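Local coordinates for protein particle-associated lyase (Acinetobacter bacteriophage AP22, PDB 4Y9V) that probably degrades the capsular polysaccharide of Acinetobacter baumannii as a trimeric phage tailspike, acting on the glycan as a lyase, at residues R540-L546 / I595-A601; T572-E576 / V609-F614; L583-V589 / A601-K607. All blocks are in the same frame, centred on the assembly; numbering follows the deposited sequence. Where two conformers were deposited one is given.

Interaction 1 (R540-L546 / I595-A601); sequences RANVINL and IDQVRPA. With SO4 (sulfate ion), chain L.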
loop_
_atom_site.group_PDB
_atom_site.type_symbol
_atom_site.label_atom_id
_atom_site.label_comp_id
_atom_site.label_asym_id
_atom_site.label_seq_id
_atom_site.Cartn_x
_atom_site.Cartn_y
_atom_site.Cartn_z
ATOM N N ARG A 540 -31.477 -6.769 -41.063
ATOM C CA ARG A 540 -31.352 -6.887 -39.627
ATOM C C ARG A 540 -30.273 -7.878 -39.276
ATOM O O ARG A 540 -30.278 -8.999 -39.808
ATOM C CB ARG A 540 -32.675 -7.331 -39.007
ATOM C CG ARG A 540 -33.856 -6.500 -39.558
ATOM C CD ARG A 540 -35.166 -6.678 -38.741
ATOM N NE ARG A 540 -35.664 -8.053 -38.824
ATOM C CZ ARG A 540 -36.835 -8.393 -38.295
ATOM N NH1 ARG A 540 -37.585 -7.481 -37.694
ATOM N NH2 ARG A 540 -37.241 -9.651 -38.377
ATOM N N ALA A 541 -29.354 -7.525 -38.368
ATOM C CA ALA A 541 -28.507 -8.535 -37.789
ATOM C C ALA A 541 -29.373 -9.515 -36.987
ATOM O O ALA A 541 -30.444 -9.158 -36.494
ATOM C CB ALA A 541 -27.503 -7.884 -36.853
ATOM N N ASN A 542 -28.898 -10.747 -36.809
ATOM C CA ASN A 542 -29.515 -11.608 -35.852
ATOM C C ASN A 542 -29.380 -10.975 -34.458
ATOM O O ASN A 542 -28.430 -10.242 -34.172
ATOM C CB ASN A 542 -28.881 -13.000 -35.810
ATOM C CG ASN A 542 -29.046 -13.817 -37.066
ATOM O OD1 ASN A 542 -29.785 -13.490 -38.018
ATOM N ND2 ASN A 542 -28.335 -14.870 -37.073
ATOM N N VAL A 543 -30.322 -11.292 -33.572
ATOM C CA VAL A 543 -30.236 -10.777 -32.203
ATOM C C VAL A 543 -28.912 -11.179 -31.590
ATOM O O VAL A 543 -28.397 -12.301 -31.772
ATOM C CB VAL A 543 -31.447 -11.238 -31.383
ATOM C CG1 VAL A 543 -31.450 -12.732 -31.103
ATOM C CG2 VAL A 543 -31.516 -10.486 -30.054
ATOM N N ILE A 544 -28.345 -10.240 -30.854
ATOM C CA ILE A 544 -27.076 -10.400 -30.156
ATOM C C ILE A 544 -27.347 -10.572 -28.679
ATOM O O ILE A 544 -27.976 -9.715 -28.039
ATOM C CB ILE A 544 -26.187 -9.190 -30.427
ATOM C CG1 ILE A 544 -25.960 -9.005 -31.929
ATOM C CG2 ILE A 544 -24.894 -9.287 -29.665
ATOM C CD1 ILE A 544 -25.174 -7.795 -32.243
ATOM N N ASN A 545 -26.895 -11.699 -28.116
ATOM C CA ASN A 545 -26.990 -11.979 -26.712
ATOM C C ASN A 545 -25.740 -11.485 -26.003
ATOM O O ASN A 545 -24.624 -11.880 -26.315
ATOM C CB ASN A 545 -27.089 -13.490 -26.509
ATOM C CG ASN A 545 -28.432 -13.969 -27.047
ATOM O OD1 ASN A 545 -29.507 -13.594 -26.532
ATOM N ND2 ASN A 545 -28.409 -14.723 -28.118
ATOM N N LEU A 546 -25.924 -10.562 -25.074
ATOM C CA LEU A 546 -24.818 -9.895 -24.422
ATOM C C LEU A 546 -24.184 -10.803 -23.356
ATOM O O LEU A 546 -24.867 -11.430 -22.555
ATOM C CB LEU A 546 -25.320 -8.621 -23.741
ATOM C CG LEU A 546 -25.971 -7.595 -24.689
ATOM C CD1 LEU A 546 -26.537 -6.462 -23.858
ATOM C CD2 LEU A 546 -25.004 -7.153 -25.778
ATOM N N ILE A 595 -32.726 -6.577 -21.504
ATOM C CA ILE A 595 -31.623 -6.534 -20.524
ATOM C C ILE A 595 -30.358 -7.190 -21.002
ATOM O O ILE A 595 -29.278 -6.834 -20.564
ATOM C CB ILE A 595 -32.005 -7.113 -19.178
ATOM C CG1 ILE A 595 -32.509 -8.532 -19.199
ATOM C CG2 ILE A 595 -32.991 -6.241 -18.481
ATOM C CD1 ILE A 595 -32.899 -8.780 -17.705
ATOM N N ASP A 596 -30.578 -8.211 -21.852
ATOM C CA ASP A 596 -29.575 -9.146 -22.296
ATOM C C ASP A 596 -29.421 -9.148 -23.826
ATOM O O ASP A 596 -28.714 -10.070 -24.302
ATOM C CB ASP A 596 -29.931 -10.543 -21.738
ATOM C CG ASP A 596 -31.207 -11.145 -22.288
ATOM O OD1 ASP A 596 -32.120 -10.395 -22.680
ATOM O OD2 ASP A 596 -31.381 -12.390 -22.421
ATOM N N GLN A 597 -29.983 -8.223 -24.627
ATOM C CA GLN A 597 -29.987 -8.354 -26.090
ATOM C C GLN A 597 -30.026 -6.980 -26.741
ATOM O O GLN A 597 -30.662 -6.038 -26.263
ATOM C CB GLN A 597 -31.223 -9.119 -26.590
ATOM C CG GLN A 597 -31.227 -10.574 -26.130
ATOM C CD GLN A 597 -32.407 -11.312 -26.692
ATOM O OE1 GLN A 597 -33.499 -10.775 -26.839
ATOM N NE2 GLN A 597 -32.158 -12.588 -27.021
ATOM N N VAL A 598 -29.352 -6.924 -27.909
ATOM C CA VAL A 598 -29.494 -5.817 -28.853
ATOM C C VAL A 598 -29.696 -6.398 -30.245
ATOM O O VAL A 598 -29.438 -7.601 -30.458
ATOM C CB VAL A 598 -28.310 -4.841 -28.821
ATOM C CG1 VAL A 598 -28.147 -4.233 -27.415
ATOM C CG2 VAL A 598 -27.011 -5.482 -29.264
ATOM N N ARG A 599 -30.092 -5.589 -31.202
ATOM C CA ARG A 599 -30.305 -6.088 -32.562
ATOM C C ARG A 599 -30.136 -4.982 -33.564
ATOM O O ARG A 599 -31.115 -4.377 -34.063
ATOM C CB ARG A 599 -31.668 -6.790 -32.714
ATOM C CG ARG A 599 -31.714 -7.575 -34.025
ATOM C CD ARG A 599 -33.088 -8.253 -34.228
ATOM N NE ARG A 599 -33.002 -9.098 -35.402
ATOM C CZ ARG A 599 -34.018 -9.831 -35.862
ATOM N NH1 ARG A 599 -35.202 -9.758 -35.323
ATOM N NH2 ARG A 599 -33.804 -10.621 -36.883
ATOM N N PRO A 600 -28.889 -4.666 -33.941
ATOM C CA PRO A 600 -28.658 -3.621 -34.937
ATOM C C PRO A 600 -29.315 -3.978 -36.280
ATOM O O PRO A 600 -29.384 -5.136 -36.656
ATOM C CB PRO A 600 -27.129 -3.657 -35.076
ATOM C CG PRO A 600 -26.625 -4.351 -33.922
ATOM C CD PRO A 600 -27.639 -5.276 -33.450
ATOM N N ALA A 601 -29.746 -2.925 -36.968
ATOM C CA ALA A 601 -30.370 -3.091 -38.284
ATOM C C ALA A 601 -30.189 -1.825 -39.093
ATOM O O ALA A 601 -29.893 -0.760 -38.565
ATOM C CB ALA A 601 -31.862 -3.414 -38.109
HETATM S S SO4 L . -34.751 -11.499 -40.407
HETATM O O1 SO4 L . -35.533 -11.975 -41.586
HETATM O O2 SO4 L . -34.459 -10.044 -40.556
HETATM O O3 SO4 L . -33.451 -12.250 -40.361
HETATM O O4 SO4 L . -35.538 -11.775 -39.145
HETATM O O HOH W 1 -31.569 -11.252 -38.681
HETATM O O HOH W 2 -30.565 -13.890 -24.246
HETATM O O HOH W 3 -29.258 -13.485 -23.645
#
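R599 reaches across to 540-546 with its chain extended from CG to NE, CG lying anti to the backbone N (chi1 -167°), bringing its guanidinium to the carbonyl of A541. The bond from R599 NE to A541 O measures 2.8 Å, is nearly straight at 170°, and lies in the guanidinium plane. R540 comes over one face of the same group: R599 NH1 stands 3.7 Å from R540 CZ, above the centre of the R540 guanidinium, the planes 36° apart. A sulfate, probably from the crystallisation liquor, lies at the edge of both guanidiniums and is gripped by both arginines. Its O2 takes R540 NE, while its O4 takes both R540 NH2 at 2.8 Å and R599 NH2 at 3.1 Å.

At the other end N545 and Q597 run alongside one another, their amide planes inclined. Q597 NE2 donates to N545 OD1 at 2.9 Å, and the acceptor falls in the Q597 amide plane, though the donor is tilted from the N545 carbonyl plane. In the conformer given, V543 CG2 packs 3.6 Å from Q597 CD, the two side chains crossing at a slant. On the opposite face of the sheet I544 meets V598 and lies roughly perpendicular to P600, with I544 CD1 3.7 Å from P600 CD.

The backbones are antiparallel, I544 and V598 forming a hydrogen-bonded pair, but the register shifts by one between R540 and I544, where a short loop at 541-543 breaks strand 538-545. Strand 597-604 is central in a three-stranded antiparallel sheet of the C-terminal Ig-like tailspike region, between 538-545 and 586-594. I544 and P600 also rest on W618 of strand 613-623, whereas R540 NH1 and R599 NH1 bond to W569 O and S568 OG of the second subunit.

Interaction 2 (T572-E576 / V609-F614); sequences TFFNE and VTPKTF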
loop_
_atom_site.group_PDB
_atom_site.type_symbol
_atom_site.label_atom_id
_atom_site.label_comp_id
_atom_site.label_asym_id
_atom_site.label_seq_id
_atom_site.Cartn_x
_atom_site.Cartn_y
_atom_site.Cartn_z
ATOM N N THR A 572 -21.926 5.318 -54.832
ATOM C CA THR A 572 -22.065 4.125 -55.677
ATOM C C THR A 572 -22.212 2.849 -54.899
ATOM O O THR A 572 -22.612 1.808 -55.436
ATOM C CB THR A 572 -20.909 3.943 -56.709
ATOM O OG1 THR A 572 -19.716 3.563 -56.051
ATOM C CG2 THR A 572 -20.713 5.215 -57.553
ATOM N N PHE A 573 -21.846 2.810 -53.601
ATOM C CA PHE A 573 -21.888 1.542 -52.895
ATOM C C PHE A 573 -23.342 1.024 -52.797
ATOM O O PHE A 573 -23.566 -0.175 -53.001
ATOM C CB PHE A 573 -21.224 1.637 -51.495
ATOM C CG PHE A 573 -21.063 0.306 -50.857
ATOM C CD1 PHE A 573 -20.043 -0.551 -51.254
ATOM C CD2 PHE A 573 -21.920 -0.133 -49.873
ATOM C CE1 PHE A 573 -19.903 -1.779 -50.667
ATOM C CE2 PHE A 573 -21.772 -1.384 -49.293
ATOM C CZ PHE A 573 -20.751 -2.215 -49.707
ATOM N N PHE A 574 -24.279 1.908 -52.471
ATOM C CA PHE A 574 -25.659 1.525 -52.279
ATOM C C PHE A 574 -26.592 1.949 -53.425
ATOM O O PHE A 574 -27.796 1.753 -53.311
ATOM C CB PHE A 574 -26.223 2.072 -50.953
ATOM C CG PHE A 574 -25.589 1.398 -49.737
ATOM C CD1 PHE A 574 -25.753 0.052 -49.499
ATOM C CD2 PHE A 574 -24.839 2.142 -48.826
ATOM C CE1 PHE A 574 -25.208 -0.566 -48.387
ATOM C CE2 PHE A 574 -24.267 1.518 -47.727
ATOM C CZ PHE A 574 -24.463 0.187 -47.491
ATOM N N ASN A 575 -26.019 2.489 -54.510
ATOM C CA ASN A 575 -26.833 2.923 -55.644
ATOM C C ASN A 575 -26.262 2.404 -56.949
ATOM O O ASN A 575 -25.095 2.593 -57.259
ATOM C CB ASN A 575 -26.887 4.483 -55.714
ATOM C CG ASN A 575 -27.692 4.980 -54.554
ATOM O OD1 ASN A 575 -28.936 4.977 -54.581
ATOM N ND2 ASN A 575 -27.020 5.311 -53.448
ATOM N N GLU A 576 -27.195 1.816 -57.726
ATOM C CA GLU A 576 -26.872 1.275 -59.059
ATOM C C GLU A 576 -26.568 2.395 -60.054
ATOM O O GLU A 576 -25.741 2.207 -60.956
ATOM C CB GLU A 576 -28.075 0.467 -59.547
ATOM C CG GLU A 576 -28.278 -0.799 -58.688
ATOM C CD GLU A 576 -28.941 -0.625 -57.320
ATOM O OE1 GLU A 576 -29.661 0.360 -57.105
ATOM O OE2 GLU A 576 -28.777 -1.481 -56.481
ATOM N N VAL A 609 -32.070 -3.592 -54.339
ATOM C CA VAL A 609 -31.963 -4.214 -55.639
ATOM C C VAL A 609 -30.719 -5.080 -55.738
ATOM O O VAL A 609 -30.758 -6.121 -56.380
ATOM C CB VAL A 609 -32.024 -3.136 -56.728
ATOM C CG1 VAL A 609 -31.660 -3.721 -58.104
ATOM C CG2 VAL A 609 -33.371 -2.454 -56.783
ATOM N N THR A 610 -29.599 -4.654 -55.152
ATOM C CA THR A 610 -28.331 -5.339 -55.260
ATOM C C THR A 610 -27.861 -5.729 -53.869
ATOM O O THR A 610 -27.643 -4.818 -53.027
ATOM C CB THR A 610 -27.259 -4.392 -55.882
ATOM O OG1 THR A 610 -27.733 -3.909 -57.137
ATOM C CG2 THR A 610 -25.924 -5.051 -56.128
ATOM N N PRO A 611 -27.662 -6.976 -53.574
ATOM C CA PRO A 611 -27.114 -7.381 -52.254
ATOM C C PRO A 611 -25.755 -6.695 -52.011
ATOM O O PRO A 611 -24.914 -6.625 -52.911
ATOM C CB PRO A 611 -26.941 -8.900 -52.380
ATOM C CG PRO A 611 -28.044 -9.289 -53.345
ATOM C CD PRO A 611 -27.971 -8.186 -54.398
ATOM N N LYS A 612 -25.558 -6.272 -50.762
ATOM C CA LYS A 612 -24.325 -5.665 -50.299
ATOM C C LYS A 612 -23.955 -6.199 -48.910
ATOM O O LYS A 612 -24.836 -6.337 -48.074
ATOM C CB LYS A 612 -24.443 -4.134 -50.164
ATOM C CG LYS A 612 -24.609 -3.385 -51.460
ATOM C CD LYS A 612 -23.376 -3.246 -52.253
ATOM C CE LYS A 612 -23.617 -3.137 -53.752
ATOM N NZ LYS A 612 -22.503 -2.343 -54.331
ATOM N N THR A 613 -22.656 -6.430 -48.700
ATOM C CA THR A 613 -22.134 -6.877 -47.409
ATOM C C THR A 613 -21.419 -5.719 -46.735
ATOM O O THR A 613 -20.577 -5.030 -47.363
ATOM C CB THR A 613 -21.181 -8.084 -47.600
ATOM O OG1 THR A 613 -21.895 -9.148 -48.224
ATOM C CG2 THR A 613 -20.598 -8.545 -46.288
ATOM N N PHE A 614 -21.738 -5.476 -45.458
ATOM C CA PHE A 614 -21.192 -4.327 -44.732
ATOM C C PHE A 614 -21.321 -4.594 -43.247
ATOM O O PHE A 614 -21.909 -5.593 -42.832
ATOM C CB PHE A 614 -21.856 -3.024 -45.201
ATOM C CG PHE A 614 -23.385 -3.060 -45.039
ATOM C CD1 PHE A 614 -23.963 -2.651 -43.864
ATOM C CD2 PHE A 614 -24.171 -3.503 -46.077
ATOM C CE1 PHE A 614 -25.347 -2.711 -43.723
ATOM C CE2 PHE A 614 -25.545 -3.559 -45.941
ATOM C CZ PHE A 614 -26.131 -3.158 -44.757
HETATM O O HOH W 4 -24.128 -0.456 -55.999
HETATM O O HOH W 5 -29.842 -1.928 -54.060
#
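K612, in the conformer given, folds its chain over the face of F573 and ends on that residue's own carbonyl. A bend at chi2 turns the lysine, after which its remaining methylenes run past the ring in the opposite direction to the phenyl side chain. K612 CD lies 3.9 Å from the centroid of the F573 ring, a CH-pi contact only 16° off the normal. The ammonium of this conformer is also over the face, K612 NZ being 4.6 Å from the F573 centroid in a cation-pi arrangement. K612 NZ has two partners here: it donates to F573 O at 2.8 Å and to a water that also lies within bonding distance of T572 O.

F573 places its CG anti to the backbone N (chi1 -171°), which brings the ring's far end close to K612 and T613 and sets its edge at T613 O, 3.7 Å from F573 CZ. F574 directs its edge at the face of F614. This T-shaped pair has centroids 5.4 Å apart and planes at 87°.

The carboxylate of E576 reaches T610 with the anti lone pair of OE2. T610 OG1 donates to E576 OE2 at 2.7 Å; a water links the same oxygen to V609 N. The other oxygen, OE1, forms a salt bridge with R584.

The loop 572-576, between strands 555-561 and 586-594, is thus packed against the loop leading into strand 613-623 and that strand's first residues. W569 stacks on F573 and meets F574 edge-to-face, strand 518-531 flanks F614 through V530, and L603 of the third subunit packs on F574.

Interaction 3 (L583-V589 / A601-K607); sequences LRTPTPV and AILWNKK. Unlike the reference sequence in segment 601-607: I602 (reference Val).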
loop_
_atom_site.group_PDB
_atom_site.type_symbol
_atom_site.label_atom_id
_atom_site.label_comp_id
_atom_site.label_asym_id
_atom_site.label_seq_id
_atom_site.Cartn_x
_atom_site.Cartn_y
_atom_site.Cartn_z
ATOM N N LEU A 583 -31.608 8.815 -53.593
ATOM C CA LEU A 583 -30.494 7.889 -53.434
ATOM C C LEU A 583 -30.763 7.011 -52.206
ATOM O O LEU A 583 -31.196 7.492 -51.166
ATOM C CB LEU A 583 -29.217 8.654 -53.223
ATOM C CG LEU A 583 -28.762 9.455 -54.456
ATOM C CD1 LEU A 583 -27.991 10.676 -54.050
ATOM C CD2 LEU A 583 -28.038 8.553 -55.453
ATOM N N ARG A 584 -30.491 5.702 -52.370
ATOM C CA ARG A 584 -30.592 4.754 -51.272
ATOM C C ARG A 584 -29.488 5.021 -50.233
ATOM O O ARG A 584 -28.333 5.164 -50.602
ATOM C CB ARG A 584 -30.436 3.349 -51.836
ATOM C CG ARG A 584 -30.632 2.242 -50.803
ATOM C CD ARG A 584 -30.551 0.881 -51.417
ATOM N NE ARG A 584 -31.608 0.565 -52.378
ATOM C CZ ARG A 584 -31.506 0.644 -53.709
ATOM N NH1 ARG A 584 -30.417 1.125 -54.331
ATOM N NH2 ARG A 584 -32.536 0.270 -54.443
ATOM N N THR A 585 -29.923 5.028 -48.962
ATOM C CA THR A 585 -28.954 5.164 -47.863
ATOM C C THR A 585 -29.353 4.190 -46.758
ATOM O O THR A 585 -30.524 3.792 -46.644
ATOM C CB THR A 585 -28.801 6.565 -47.294
ATOM O OG1 THR A 585 -29.986 6.762 -46.563
ATOM C CG2 THR A 585 -28.686 7.657 -48.338
ATOM N N PRO A 586 -28.380 3.775 -45.936
ATOM C CA PRO A 586 -28.657 2.816 -44.864
ATOM C C PRO A 586 -28.920 3.505 -43.531
ATOM O O PRO A 586 -27.985 3.913 -42.838
ATOM C CB PRO A 586 -27.332 2.057 -44.810
ATOM C CG PRO A 586 -26.290 3.074 -45.142
ATOM C CD PRO A 586 -26.939 3.930 -46.173
ATOM N N THR A 587 -30.188 3.673 -43.107
ATOM C CA THR A 587 -30.428 4.321 -41.814
ATOM C C THR A 587 -30.183 3.322 -40.687
ATOM O O THR A 587 -30.879 2.301 -40.613
ATOM C CB THR A 587 -31.874 4.835 -41.740
ATOM O OG1 THR A 587 -32.095 5.843 -42.733
ATOM C CG2 THR A 587 -32.156 5.438 -40.356
ATOM N N PRO A 588 -29.223 3.586 -39.803
ATOM C CA PRO A 588 -28.921 2.622 -38.743
ATOM C C PRO A 588 -29.889 2.784 -37.567
ATOM O O PRO A 588 -30.180 3.920 -37.175
ATOM C CB PRO A 588 -27.487 3.005 -38.327
ATOM C CG PRO A 588 -27.440 4.523 -38.547
ATOM C CD PRO A 588 -28.314 4.754 -39.784
ATOM N N VAL A 589 -30.324 1.668 -37.008
ATOM C CA VAL A 589 -31.223 1.652 -35.873
ATOM C C VAL A 589 -30.905 0.492 -34.962
ATOM O O VAL A 589 -30.320 -0.512 -35.386
ATOM C CB VAL A 589 -32.723 1.542 -36.291
ATOM C CG1 VAL A 589 -33.091 2.650 -37.280
ATOM C CG2 VAL A 589 -33.039 0.167 -36.900
ATOM N N ALA A 601 -29.746 -2.925 -36.968
ATOM C CA ALA A 601 -30.370 -3.091 -38.284
ATOM C C ALA A 601 -30.189 -1.825 -39.093
ATOM O O ALA A 601 -29.893 -0.760 -38.565
ATOM C CB ALA A 601 -31.862 -3.414 -38.109
ATOM N N ILE A 602 -30.456 -1.964 -40.397
ATOM C CA ILE A 602 -30.638 -0.852 -41.302
ATOM C C ILE A 602 -32.084 -0.822 -41.764
ATOM O O ILE A 602 -32.651 -1.861 -42.132
ATOM C CB ILE A 602 -29.744 -1.067 -42.593
ATOM C CG1 ILE A 602 -28.293 -0.974 -42.243
ATOM C CG2 ILE A 602 -30.144 -0.093 -43.692
ATOM C CD1 ILE A 602 -28.148 0.262 -41.450
ATOM N N LEU A 603 -32.649 0.381 -41.788
ATOM C CA LEU A 603 -33.926 0.658 -42.459
ATOM C C LEU A 603 -33.588 1.365 -43.785
ATOM O O LEU A 603 -32.891 2.389 -43.787
ATOM C CB LEU A 603 -34.835 1.508 -41.614
ATOM C CG LEU A 603 -35.264 0.893 -40.273
ATOM C CD1 LEU A 603 -36.103 1.853 -39.485
ATOM C CD2 LEU A 603 -36.013 -0.398 -40.455
ATOM N N TRP A 604 -34.067 0.821 -44.884
ATOM C CA TRP A 604 -33.791 1.362 -46.205
ATOM C C TRP A 604 -34.849 2.378 -46.615
ATOM O O TRP A 604 -36.058 2.132 -46.398
ATOM C CB TRP A 604 -33.752 0.226 -47.262
ATOM C CG TRP A 604 -32.698 -0.786 -46.974
ATOM C CD1 TRP A 604 -32.886 -2.049 -46.504
ATOM C CD2 TRP A 604 -31.274 -0.613 -47.144
ATOM N NE1 TRP A 604 -31.665 -2.691 -46.354
ATOM C CE2 TRP A 604 -30.678 -1.826 -46.731
ATOM C CE3 TRP A 604 -30.471 0.425 -47.567
ATOM C CZ2 TRP A 604 -29.283 -2.012 -46.746
ATOM C CZ3 TRP A 604 -29.084 0.263 -47.591
ATOM C CH2 TRP A 604 -28.523 -0.965 -47.174
ATOM N N ASN A 605 -34.452 3.438 -47.270
ATOM C CA ASN A 605 -35.418 4.359 -47.879
ATOM C C ASN A 605 -35.924 3.893 -49.228
ATOM O O ASN A 605 -36.937 4.408 -49.695
ATOM C CB ASN A 605 -34.859 5.794 -47.953
ATOM C CG ASN A 605 -33.591 5.899 -48.780
ATOM O OD1 ASN A 605 -32.777 4.978 -48.841
ATOM N ND2 ASN A 605 -33.411 7.064 -49.401
ATOM N N LYS A 606 -35.298 2.954 -49.887
ATOM C CA LYS A 606 -35.934 2.321 -51.058
ATOM C C LYS A 606 -35.326 0.917 -51.049
ATOM O O LYS A 606 -34.142 0.678 -50.786
ATOM C CB LYS A 606 -35.794 3.087 -52.363
ATOM C CG LYS A 606 -34.383 3.247 -52.821
ATOM C CD LYS A 606 -34.316 3.502 -54.305
ATOM C CE LYS A 606 -33.113 4.176 -54.867
ATOM N NZ LYS A 606 -33.253 4.577 -56.315
ATOM N N LYS A 607 -36.219 -0.016 -51.365
ATOM C CA LYS A 607 -35.971 -1.422 -51.184
ATOM C C LYS A 607 -34.759 -1.839 -52.016
ATOM O O LYS A 607 -34.484 -1.335 -53.111
ATOM C CB LYS A 607 -37.179 -2.292 -51.494
ATOM C CG LYS A 607 -37.511 -2.622 -52.857
ATOM C CD LYS A 607 -38.765 -3.496 -52.952
ATOM C CE LYS A 607 -39.189 -3.552 -54.438
ATOM N NZ LYS A 607 -40.355 -4.436 -54.542
HETATM O O HOH W 6 -33.046 1.783 -56.952
HETATM O O HOH W 7 -32.447 5.201 -45.256
#
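I602 and W604 make the dense part of this contact with P586. The methyl I602 CG2 lies 3.5 Å from P586 CA, while P586 CB packs 3.7 Å from W604 CZ3. I602 CG2 also sits over the centre of one face of the indole, so proline, isoleucine and tryptophan interlock. On the other face of the sheet V589 lies nearly perpendicular to L603, V589 CG1 standing 3.8 Å from L603 CD1.

These residues belong to the beta hairpin of strands 586-594 and 597-604, whose short segments run at 139° to each other. T587 with L603 and V589 with A601 are its antiparallel hydrogen-bonded pairs. This is part of the tailspike Ig-like domain. The hairpin meets both other subunits: T587 OG1 bonds to T585 OG1 of the second, and P586 packs on L603 of the third.

Around N605 side-chain bonds take over. N605 uses both ends of its amide, ND2 to L583 O at 2.9 Å and OD1 from T585 N at 2.9 Å. The more open side lies at K606 and K607, whose carbonyls are reached by the buried R584: a turn at chi3 (-65°) brings R584 NE to K606 O at 3.0 Å and R584 NH2 to K607 O at 2.9 Å, while its NH1 pairs with E576. In the conformer given, methylenes of K606 lie over one face of this guanidinium, and a water joins R584 NH2 to K606 NZ.

Following the chain from the N terminus, strand 538-545 comes first, and interaction 1 closes a loop of 48 residues when 595-601 returns beside it. Within that loop lie 572-576 and 583-589. The first finds its partner in 609-614, so interaction 2 crosses interaction 1; the second pairs with 601-607, so interaction 3 also crosses it. Interaction 3 itself falls wholly between the two halves of interaction 2. Interactions 1 and 3 share A601 and use strand 597-604 to join three strands in one sheet. Interactions 2 and 3 touch directly, N575 OD1 lying 2.8 Å from R584 N, which ties the loop and strand 613-623 to the hairpin.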